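Local coordinates for protein TRNA threonylcarbamoyladenosine dehydratase (Escherichia coli, PDB 4D79) that catalyses the ATP-dependent dehydration of threonylcarbamoyladenosine at position 37 of tRNAs to its cyclic form, and can accept sulfur from the cysteine desulfurase CsdA in vitro, at residues L149-D160 / V201-V211; I38-E47 / T70-R78. All coordinates share one frame; numbering follows the deposited sequence. Where two conformers were deposited one is given.

Overall arrangement
Contact 2 (38-47 with 70-78) holds the triphosphate end of ATP, and contact 1 (149-160 with 201-211) holds a potassium ion. Their centres lie about 16 Å apart, and each is about 12 Å from the centre of the chain. They meet directly through Val41: its CG1 is 3.9 Å from Thr152 CG2, and its CG2 is 3.9 Å from Ala155 CB. Helix 242-266 touches both, with Phe248 packing on Val41, Ala155 and Val204. The glycine-rich turn of contact 2 precedes helix 42-51, while contact 1 pairs two neighbouring parallel strands of the central sheet. Both contacts also reach the second subunit of the dimer.

Contact 1. Residues L149-D160 / V201-V211; sequences LVTTGGAGGQID and VDCVFSTEALV. With K (potassium ion), chain I; GOL (glycerol), chain L.
Thr151 pairs with Cys203 and Thr152 with Val204, in neighbouring parallel strands. Thr151 N donates to Asp202 O, Val204 N to Thr151 O, and Gly153 N to Val204 O, the last at 2.8 Å and almost straight. Further on, Val211 N donates to Gly157 O.

Side chains pack on both faces. Thr151 CG2 sits 3.7 Å from Cys203 CB, and Leu149 CD2 meets Val201 CG1. On the other face, Val204 CG2 meets Val150 CG2, and the Thr152 and Val204 side chains run side by side.

Glu208 grips the loop with its carboxylate. Its CG is anti to the backbone N (chi1 179°) and the chain stays extended, which carries the acid to two successive amides. Ile159 N lies 2.8 Å from Glu208 OE2, on the syn lone pair. Asp160 N lies 2.8 Å from Glu208 OE1 but comes from above the carboxylate plane, 39° out of it. A water joins OE1 to Ser206 OG and Asp160 O.

The potassium ion joins both segments. It is bound by Gln158 OE1 at 2.4 Å, by Ser206 O and Glu208 O, by the backbone oxygen of Gln174, and by a more distant water. With OE1 on the ion, Gln158 NE2 makes a bent bond to Gly154 O, 2.8 Å; together they set the amide's rotation. Ser206 OG accepts from Glu208 N, forming an ST turn.

Strand 149-152 lies between strands 124-127 and 202-206, and strand 164-168 lies antiparallel on the far side of 202-206. Ile139 of helix 132-144 covers Leu149, Thr151 and Val201, while Phe248 of helix 242-266 packs on Val204.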
loop_
_atom_site.group_PDB
_atom_site.type_symbol
_atom_site.label_atom_id
_atom_site.label_comp_id
_atom_site.label_asym_id
_atom_site.label_seq_id
_atom_site.Cartn_x
_atom_site.Cartn_y
_atom_site.Cartn_z
ATOM N N LEU B 149 7.501 11.430 -15.930
ATOM C CA LEU B 149 6.135 10.991 -15.729
ATOM C C LEU B 149 6.117 9.499 -15.494
ATOM O O LEU B 149 6.828 8.748 -16.164
ATOM C CB LEU B 149 5.273 11.288 -16.950
ATOM C CG LEU B 149 3.883 10.658 -17.063
ATOM C CD1 LEU B 149 2.921 11.421 -16.253
ATOM C CD2 LEU B 149 3.474 10.588 -18.516
ATOM N N VAL B 150 5.246 9.071 -14.605
ATOM C CA VAL B 150 4.877 7.665 -14.515
ATOM C C VAL B 150 3.362 7.598 -14.520
ATOM O O VAL B 150 2.690 8.355 -13.812
ATOM C CB VAL B 150 5.500 6.950 -13.296
ATOM C CG1 VAL B 150 5.194 7.638 -11.967
ATOM C CG2 VAL B 150 5.059 5.467 -13.285
ATOM N N THR B 151 2.816 6.750 -15.379
ATOM C CA THR B 151 1.379 6.595 -15.465
ATOM C C THR B 151 1.006 5.232 -14.898
ATOM O O THR B 151 1.855 4.378 -14.641
ATOM C CB THR B 151 0.867 6.759 -16.912
ATOM O OG1 THR B 151 -0.578 6.771 -16.932
ATOM C CG2 THR B 151 1.352 5.627 -17.801
ATOM N N THR B 152 -0.280 5.066 -14.660
ATOM C CA THR B 152 -0.812 3.863 -14.058
ATOM C C THR B 152 -1.950 3.382 -14.933
ATOM O O THR B 152 -2.771 4.183 -15.384
ATOM C CB THR B 152 -1.270 4.110 -12.602
ATOM O OG1 THR B 152 -2.163 5.228 -12.553
ATOM C CG2 THR B 152 -0.075 4.421 -11.679
ATOM N N GLY B 153 -1.978 2.086 -15.212
ATOM C CA GLY B 153 -3.106 1.510 -15.904
ATOM C C GLY B 153 -4.264 1.310 -14.942
ATOM O O GLY B 153 -4.305 1.862 -13.840
ATOM N N GLY B 154 -5.203 0.465 -15.349
ATOM C CA GLY B 154 -6.363 0.210 -14.523
ATOM C C GLY B 154 -5.986 -0.718 -13.385
ATOM O O GLY B 154 -5.383 -1.773 -13.599
ATOM N N ALA B 155 -6.315 -0.308 -12.165
ATOM C CA ALA B 155 -6.034 -1.109 -10.986
ATOM C C ALA B 155 -7.272 -1.868 -10.526
ATOM O O ALA B 155 -7.174 -2.724 -9.634
ATOM C CB ALA B 155 -5.517 -0.214 -9.848
ATOM N N GLY B 156 -8.414 -1.571 -11.114
ATOM C CA GLY B 156 -9.618 -2.310 -10.789
ATOM C C GLY B 156 -9.603 -3.700 -11.396
ATOM O O GLY B 156 -8.830 -4.012 -12.299
ATOM N N GLY B 157 -10.474 -4.562 -10.868
ATOM C CA GLY B 157 -10.580 -5.916 -11.375
ATOM C C GLY B 157 -9.363 -6.768 -11.149
ATOM O O GLY B 157 -9.110 -7.690 -11.920
ATOM N N GLN B 158 -8.574 -6.468 -10.110
ATOM C CA GLN B 158 -7.349 -7.195 -9.840
ATOM C C GLN B 158 -7.251 -7.454 -8.342
ATOM O O GLN B 158 -7.632 -6.595 -7.535
ATOM C CB GLN B 158 -6.144 -6.411 -10.386
ATOM C CG GLN B 158 -6.160 -6.544 -11.915
ATOM C CD GLN B 158 -5.313 -5.622 -12.580
ATOM O OE1 GLN B 158 -4.423 -6.037 -13.303
ATOM N NE2 GLN B 158 -5.543 -4.328 -12.370
ATOM N N ILE B 159 -6.769 -8.640 -7.976
ATOM C CA ILE B 159 -6.679 -9.034 -6.567
ATOM C C ILE B 159 -5.265 -9.326 -6.096
ATOM O O ILE B 159 -5.063 -9.450 -4.878
ATOM C CB ILE B 159 -7.568 -10.258 -6.262
ATOM C CG1 ILE B 159 -7.017 -11.534 -6.904
ATOM C CG2 ILE B 159 -8.989 -9.999 -6.718
ATOM C CD1 ILE B 159 -7.710 -12.832 -6.396
ATOM N N ASP B 160 -4.283 -9.454 -6.987
ATOM C CA ASP B 160 -2.950 -9.918 -6.606
ATOM C C ASP B 160 -1.881 -8.814 -6.672
ATOM O O ASP B 160 -1.350 -8.531 -7.757
ATOM C CB ASP B 160 -2.560 -11.088 -7.507
ATOM C CG ASP B 160 -1.242 -11.720 -7.119
ATOM O OD1 ASP B 160 -0.569 -11.263 -6.160
ATOM O OD2 ASP B 160 -0.882 -12.692 -7.806
ATOM N N VAL B 201 6.800 5.921 -22.539
ATOM C CA VAL B 201 6.000 6.293 -21.375
ATOM C C VAL B 201 6.020 5.112 -20.396
ATOM O O VAL B 201 5.645 3.995 -20.760
ATOM C CB VAL B 201 4.548 6.643 -21.753
ATOM C CG1 VAL B 201 3.747 6.996 -20.510
ATOM C CG2 VAL B 201 4.465 7.814 -22.773
ATOM N N ASP B 202 6.399 5.365 -19.147
ATOM C CA ASP B 202 6.508 4.315 -18.133
ATOM C C ASP B 202 5.137 4.105 -17.515
ATOM O O ASP B 202 4.494 5.070 -17.099
ATOM C CB ASP B 202 7.485 4.638 -16.994
ATOM C CG ASP B 202 8.928 4.767 -17.437
ATOM O OD1 ASP B 202 9.274 4.290 -18.535
ATOM O OD2 ASP B 202 9.748 5.338 -16.651
ATOM N N CYS B 203 4.712 2.845 -17.406
ATOM C CA CYS B 203 3.348 2.535 -16.996
ATOM C C CYS B 203 3.327 1.423 -15.943
ATOM O O CYS B 203 3.882 0.343 -16.162
ATOM C CB CYS B 203 2.509 2.112 -18.190
ATOM S SG CYS B 203 0.753 1.946 -17.749
ATOM N N VAL B 204 2.656 1.681 -14.821
ATOM C CA VAL B 204 2.416 0.650 -13.820
ATOM C C VAL B 204 1.192 -0.164 -14.246
ATOM O O VAL B 204 0.127 0.392 -14.534
ATOM C CB VAL B 204 2.184 1.268 -12.436
ATOM C CG1 VAL B 204 1.985 0.136 -11.378
ATOM C CG2 VAL B 204 3.335 2.220 -12.032
ATOM N N PHE B 205 1.343 -1.475 -14.296
ATOM C CA PHE B 205 0.265 -2.379 -14.676
ATOM C C PHE B 205 0.476 -3.690 -13.935
ATOM O O PHE B 205 1.432 -3.843 -13.183
ATOM C CB PHE B 205 0.248 -2.613 -16.198
ATOM C CG PHE B 205 1.257 -3.616 -16.632
ATOM C CD1 PHE B 205 2.601 -3.324 -16.564
ATOM C CD2 PHE B 205 0.875 -4.863 -17.083
ATOM C CE1 PHE B 205 3.568 -4.275 -16.913
ATOM C CE2 PHE B 205 1.839 -5.809 -17.441
ATOM C CZ PHE B 205 3.173 -5.518 -17.351
ATOM N N SER B 206 -0.444 -4.633 -14.134
ATOM C CA SER B 206 -0.323 -5.959 -13.559
ATOM C C SER B 206 -0.516 -7.043 -14.610
ATOM O O SER B 206 -1.350 -6.908 -15.503
ATOM C CB SER B 206 -1.298 -6.114 -12.421
ATOM O OG SER B 206 -1.317 -7.462 -12.005
ATOM N N THR B 207 0.279 -8.110 -14.515
ATOM C CA THR B 207 0.131 -9.244 -15.419
ATOM C C THR B 207 -1.084 -10.088 -15.095
ATOM O O THR B 207 -1.391 -10.991 -15.866
ATOM C CB THR B 207 1.350 -10.160 -15.389
ATOM O OG1 THR B 207 1.676 -10.495 -14.037
ATOM C CG2 THR B 207 2.551 -9.459 -16.046
ATOM N N GLU B 208 -1.755 -9.818 -13.981
ATOM C CA GLU B 208 -2.922 -10.596 -13.584
ATOM C C GLU B 208 -4.074 -10.395 -14.573
ATOM O O GLU B 208 -4.352 -9.273 -15.011
ATOM C CB GLU B 208 -3.346 -10.159 -12.172
ATOM C CG GLU B 208 -4.573 -10.870 -11.626
ATOM C CD GLU B 208 -5.077 -10.242 -10.331
ATOM O OE1 GLU B 208 -4.388 -9.362 -9.758
ATOM O OE2 GLU B 208 -6.211 -10.575 -9.945
ATOM N N ALA B 209 -4.768 -11.482 -14.894
ATOM C CA ALA B 209 -5.942 -11.393 -15.755
ATOM C C ALA B 209 -7.072 -10.681 -15.017
ATOM O O ALA B 209 -7.263 -10.875 -13.820
ATOM C CB ALA B 209 -6.388 -12.788 -16.186
ATOM N N LEU B 210 -7.850 -9.894 -15.744
ATOM C CA LEU B 210 -8.911 -9.113 -15.119
ATOM C C LEU B 210 -10.010 -10.000 -14.572
ATOM O O LEU B 210 -10.398 -11.006 -15.185
ATOM C CB LEU B 210 -9.528 -8.129 -16.113
ATOM C CG LEU B 210 -9.183 -6.659 -15.989
ATOM C CD1 LEU B 210 -7.688 -6.487 -15.925
ATOM C CD2 LEU B 210 -9.787 -5.935 -17.165
ATOM N N VAL B 211 -10.525 -9.573 -13.422
ATOM C CA VAL B 211 -11.640 -10.184 -12.715
ATOM C C VAL B 211 -12.837 -9.289 -12.979
ATOM O O VAL B 211 -12.879 -8.145 -12.501
ATOM C CB VAL B 211 -11.356 -10.291 -11.209
ATOM C CG1 VAL B 211 -12.536 -10.943 -10.494
ATOM C CG2 VAL B 211 -10.069 -11.066 -10.962
HETATM K K K I . -3.771 -6.749 -15.521
HETATM C C1 GOL L . 8.056 10.579 -20.076
HETATM O O1 GOL L . 8.373 11.964 -20.086
HETATM C C2 GOL L . 9.124 9.801 -19.296
HETATM O O2 GOL L . 9.146 10.176 -17.943
HETATM C C3 GOL L . 8.893 8.294 -19.317
HETATM O O3 GOL L . 7.608 8.031 -18.816
HETATM O O HOH W 1 8.867 7.296 -15.198
HETATM O O HOH W 2 -3.132 -3.839 -15.210
HETATM O O HOH W 3 -2.749 -7.438 -9.851
#

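Contact 2. Residues I38-E47 / T70-R78; sequences IGGVGSWAAE and TNRQIHALR. With ATP (adenosine-5'-triphosphate), chain K.
Ile38 to Glu47 and Arg72 to His75 form a buried contact of a loop with a glycine-rich turn and the helix after it, at the triphosphate of ATP. The loop follows strand 56-60 and lies against the start of helix 42-51.

Three hydrogen bonds join the segments. Trp44 NE1 donates to Arg72 O at 2.8 Å; the oxygen lies in the indole plane, but the donor stands 43° above the carbonyl plane. His75 NE2 donates to Ile38 O at 2.9 Å, with that oxygen in the imidazole plane. The third, Ile74 N to Ser43 OG, is longer at 3.3 Å. Ser43 OG in turn donates to Gly39 O, which also accepts from Ser43 N on the opposite face of its plane.

The glycine-rich turn fits the GxGxxG pattern of Rossmann-type nucleotide sites, as expected in the HesA/MoeB/ThiF family. Gly40 N donates to ATP O2A at 2.7 Å. From the loop, Arg72 NH2 reaches O3A at 2.6 Å, and Gln73 NE2 donates to O2B. Gln73 NE2 also lies over one face of the Arg72 guanidinium, offset toward its rim, and Asn71 OD1 accepts from Arg72 NH1 at its edge. Lys85 bonds both Gln73 OE1 and ATP.

Ile74 packs against both Trp44 and Glu47. Its CB lies 3.6 Å from the centroid of the six-membered Trp44 ring, 7° off the normal, a CH-pi contact. With CG1 anti to the backbone N (chi1 -166°), the chain carries CD1 on to Glu47 CD, 3.3 Å away. The Glu47 carboxylate itself is held by Arg92 and Arg51.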
loop_
_atom_site.group_PDB
_atom_site.type_symbol
_atom_site.label_atom_id
_atom_site.label_comp_id
_atom_site.label_asym_id
_atom_site.label_seq_id
_atom_site.Cartn_x
_atom_site.Cartn_y
_atom_site.Cartn_z
ATOM N N ILE B 38 -6.595 11.885 -7.283
ATOM C CA ILE B 38 -6.392 11.512 -5.885
ATOM C C ILE B 38 -7.415 10.427 -5.519
ATOM O O ILE B 38 -8.142 10.524 -4.517
ATOM C CB ILE B 38 -6.486 12.771 -4.993
ATOM C CG1 ILE B 38 -5.592 13.888 -5.543
ATOM C CG2 ILE B 38 -6.080 12.474 -3.557
ATOM C CD1 ILE B 38 -4.155 13.469 -5.748
ATOM N N GLY B 39 -7.420 9.342 -6.282
ATOM C CA GLY B 39 -8.383 8.276 -6.051
ATOM C C GLY B 39 -7.766 6.986 -5.545
ATOM O O GLY B 39 -6.902 6.984 -4.652
ATOM N N GLY B 40 -8.226 5.877 -6.130
ATOM C CA GLY B 40 -7.839 4.558 -5.665
ATOM C C GLY B 40 -6.348 4.323 -5.764
ATOM O O GLY B 40 -5.769 3.605 -4.939
ATOM N N VAL B 41 -5.704 4.953 -6.737
ATOM C CA VAL B 41 -4.248 4.892 -6.890
ATOM C C VAL B 41 -3.576 6.143 -6.340
ATOM O O VAL B 41 -2.623 6.058 -5.556
ATOM C CB VAL B 41 -3.878 4.659 -8.371
ATOM C CG1 VAL B 41 -2.398 4.772 -8.577
ATOM C CG2 VAL B 41 -4.339 3.324 -8.801
ATOM N N GLY B 42 -4.063 7.321 -6.728
ATOM C CA GLY B 42 -3.335 8.549 -6.437
ATOM C C GLY B 42 -3.331 8.946 -4.965
ATOM O O GLY B 42 -2.393 9.609 -4.512
ATOM N N SER B 43 -4.377 8.579 -4.213
ATOM C CA SER B 43 -4.403 8.974 -2.800
ATOM C C SER B 43 -3.278 8.294 -2.037
ATOM O O SER B 43 -2.608 8.933 -1.209
ATOM C CB SER B 43 -5.772 8.683 -2.179
ATOM O OG SER B 43 -6.026 7.297 -2.072
ATOM N N TRP B 44 -3.002 7.025 -2.358
ATOM C CA TRP B 44 -1.889 6.319 -1.741
ATOM C C TRP B 44 -0.547 6.792 -2.281
ATOM O O TRP B 44 0.424 6.846 -1.526
ATOM C CB TRP B 44 -2.022 4.799 -1.931
ATOM C CG TRP B 44 -3.335 4.326 -1.529
ATOM C CD1 TRP B 44 -4.405 4.214 -2.331
ATOM C CD2 TRP B 44 -3.771 3.932 -0.212
ATOM N NE1 TRP B 44 -5.474 3.762 -1.637
ATOM C CE2 TRP B 44 -5.126 3.573 -0.329
ATOM C CE3 TRP B 44 -3.143 3.820 1.032
ATOM C CZ2 TRP B 44 -5.882 3.146 0.749
ATOM C CZ3 TRP B 44 -3.881 3.373 2.107
ATOM C CH2 TRP B 44 -5.239 3.046 1.965
ATOM N N ALA B 45 -0.457 7.159 -3.567
ATOM C CA ALA B 45 0.783 7.752 -4.045
ATOM C C ALA B 45 1.099 9.016 -3.246
ATOM O O ALA B 45 2.247 9.254 -2.844
ATOM C CB ALA B 45 0.682 8.043 -5.546
ATOM N N ALA B 46 0.083 9.845 -3.011
ATOM C CA ALA B 46 0.303 11.090 -2.299
ATOM C C ALA B 46 0.781 10.823 -0.884
ATOM O O ALA B 46 1.706 11.497 -0.394
ATOM C CB ALA B 46 -0.981 11.924 -2.304
ATOM N N GLU B 47 0.160 9.833 -0.222
ATOM C CA GLU B 47 0.580 9.384 1.098
ATOM C C GLU B 47 2.042 8.963 1.090
ATOM O O GLU B 47 2.835 9.380 1.940
ATOM C CB GLU B 47 -0.313 8.224 1.562
ATOM C CG GLU B 47 0.038 7.637 2.926
ATOM C CD GLU B 47 -0.626 8.363 4.074
ATOM O OE1 GLU B 47 -1.350 9.348 3.799
ATOM O OE2 GLU B 47 -0.454 7.920 5.244
ATOM N N THR B 70 -14.740 3.978 -0.025
ATOM C CA THR B 70 -14.195 3.410 1.202
ATOM C C THR B 70 -13.337 2.185 0.949
ATOM O O THR B 70 -12.383 1.940 1.691
ATOM C CB THR B 70 -15.359 3.081 2.126
ATOM O OG1 THR B 70 -16.019 4.307 2.457
ATOM C CG2 THR B 70 -14.905 2.366 3.382
ATOM N N ASN B 71 -13.654 1.400 -0.081
ATOM C CA ASN B 71 -12.918 0.172 -0.286
ATOM C C ASN B 71 -11.500 0.386 -0.767
ATOM O O ASN B 71 -10.733 -0.576 -0.728
ATOM C CB ASN B 71 -13.627 -0.739 -1.279
ATOM C CG ASN B 71 -13.711 -0.131 -2.685
ATOM O OD1 ASN B 71 -13.949 1.062 -2.837
ATOM N ND2 ASN B 71 -13.498 -0.970 -3.721
ATOM N N ARG B 72 -11.121 1.596 -1.223
ATOM C CA ARG B 72 -9.829 1.715 -1.889
ATOM C C ARG B 72 -9.127 3.072 -1.812
ATOM O O ARG B 72 -8.111 3.217 -2.484
ATOM C CB ARG B 72 -10.005 1.363 -3.377
ATOM C CG ARG B 72 -10.835 2.417 -4.102
ATOM C CD ARG B 72 -11.523 1.860 -5.317
ATOM N NE ARG B 72 -12.149 2.867 -6.158
ATOM C CZ ARG B 72 -13.374 3.351 -5.986
ATOM N NH1 ARG B 72 -14.133 2.953 -4.984
ATOM N NH2 ARG B 72 -13.836 4.249 -6.833
ATOM N N GLN B 73 -9.580 4.058 -1.030
ATOM C CA GLN B 73 -9.000 5.397 -1.010
ATOM C C GLN B 73 -8.708 5.835 0.424
ATOM O O GLN B 73 -9.560 5.731 1.314
ATOM C CB GLN B 73 -9.933 6.402 -1.731
ATOM C CG GLN B 73 -10.284 5.897 -3.129
ATOM C CD GLN B 73 -11.050 6.879 -4.003
ATOM O OE1 GLN B 73 -11.074 8.078 -3.770
ATOM N NE2 GLN B 73 -11.644 6.361 -5.046
ATOM N N ILE B 74 -7.483 6.299 0.657
ATOM C CA ILE B 74 -7.038 6.488 2.032
ATOM C C ILE B 74 -7.801 7.600 2.748
ATOM O O ILE B 74 -7.861 7.605 3.983
ATOM C CB ILE B 74 -5.524 6.746 2.021
ATOM C CG1 ILE B 74 -4.943 6.614 3.444
ATOM C CG2 ILE B 74 -5.231 8.085 1.427
ATOM C CD1 ILE B 74 -3.461 6.681 3.517
ATOM N N HIS B 75 -8.364 8.540 2.013
ATOM C CA HIS B 75 -9.100 9.668 2.583
ATOM C C HIS B 75 -10.577 9.377 2.801
ATOM O O HIS B 75 -11.293 10.248 3.311
ATOM C CB HIS B 75 -8.970 10.899 1.684
ATOM C CG HIS B 75 -9.287 10.607 0.253
ATOM N ND1 HIS B 75 -10.526 10.145 -0.168
ATOM C CD2 HIS B 75 -8.505 10.651 -0.845
ATOM C CE1 HIS B 75 -10.481 9.927 -1.469
ATOM N NE2 HIS B 75 -9.264 10.226 -1.900
ATOM N N ALA B 76 -11.044 8.187 2.433
ATOM C CA ALA B 76 -12.471 7.860 2.480
ATOM C C ALA B 76 -12.777 7.394 3.897
ATOM O O ALA B 76 -12.524 6.251 4.284
ATOM C CB ALA B 76 -12.822 6.828 1.418
ATOM N N LEU B 77 -13.242 8.344 4.703
ATOM C CA LEU B 77 -13.613 8.132 6.093
ATOM C C LEU B 77 -14.986 8.748 6.282
ATOM O O LEU B 77 -15.349 9.697 5.583
ATOM C CB LEU B 77 -12.635 8.813 7.086
ATOM C CG LEU B 77 -11.149 8.469 7.003
ATOM C CD1 LEU B 77 -10.309 9.333 7.973
ATOM C CD2 LEU B 77 -10.957 6.994 7.297
ATOM N N ARG B 78 -15.702 8.252 7.288
ATOM C CA ARG B 78 -17.071 8.701 7.544
ATOM C C ARG B 78 -17.167 10.221 7.559
ATOM O O ARG B 78 -18.068 10.812 6.951
ATOM C CB ARG B 78 -17.546 8.122 8.884
ATOM C CG ARG B 78 -18.937 8.470 9.299
ATOM C CD ARG B 78 -19.169 8.078 10.740
ATOM N NE ARG B 78 -20.504 8.462 11.173
ATOM C CZ ARG B 78 -21.057 8.070 12.314
ATOM N NH1 ARG B 78 -20.372 7.293 13.143
ATOM N NH2 ARG B 78 -22.290 8.458 12.621
HETATM P PG ATP K . -16.016 6.860 -8.746
HETATM O O1G ATP K . -16.990 5.762 -8.393
HETATM O O2G ATP K . -16.203 8.139 -7.965
HETATM O O3G ATP K . -15.799 7.030 -10.232
HETATM P PB ATP K . -13.200 7.030 -8.426
HETATM O O1B ATP K . -13.105 7.529 -9.850
HETATM O O2B ATP K . -12.888 7.926 -7.240
HETATM O O3B ATP K . -14.615 6.292 -8.201
HETATM P PA ATP K . -10.750 5.698 -8.826
HETATM O O1A ATP K . -10.857 5.263 -10.284
HETATM O O2A ATP K . -10.011 4.817 -7.855
HETATM O O3A ATP K . -12.253 5.747 -8.275
HETATM O "O5'" ATP K . -10.197 7.223 -8.710
HETATM C "C5'" ATP K . -9.818 8.039 -9.836
HETATM C "C4'" ATP K . -9.512 9.510 -9.518
HETATM O "O4'" ATP K . -8.911 10.225 -10.644
HETATM C "C3'" ATP K . -10.764 10.294 -9.146
HETATM O "O3'" ATP K . -10.638 10.925 -7.861
HETATM C "C2'" ATP K . -10.885 11.339 -10.239
HETATM O "O2'" ATP K . -11.495 12.536 -9.778
HETATM C "C1'" ATP K . -9.455 11.571 -10.696
HETATM N N9 ATP K . -9.425 12.296 -12.006
HETATM C C8 ATP K . -10.137 11.892 -13.089
HETATM N N7 ATP K . -9.967 12.718 -14.155
HETATM C C5 ATP K . -9.134 13.683 -13.756
HETATM C C6 ATP K . -8.546 14.851 -14.423
HETATM N N6 ATP K . -8.871 15.104 -15.692
HETATM N N1 ATP K . -7.725 15.651 -13.740
HETATM C C2 ATP K . -7.428 15.403 -12.444
HETATM N N3 ATP K . -7.931 14.347 -11.766
HETATM C C4 ATP K . -8.777 13.438 -12.349
#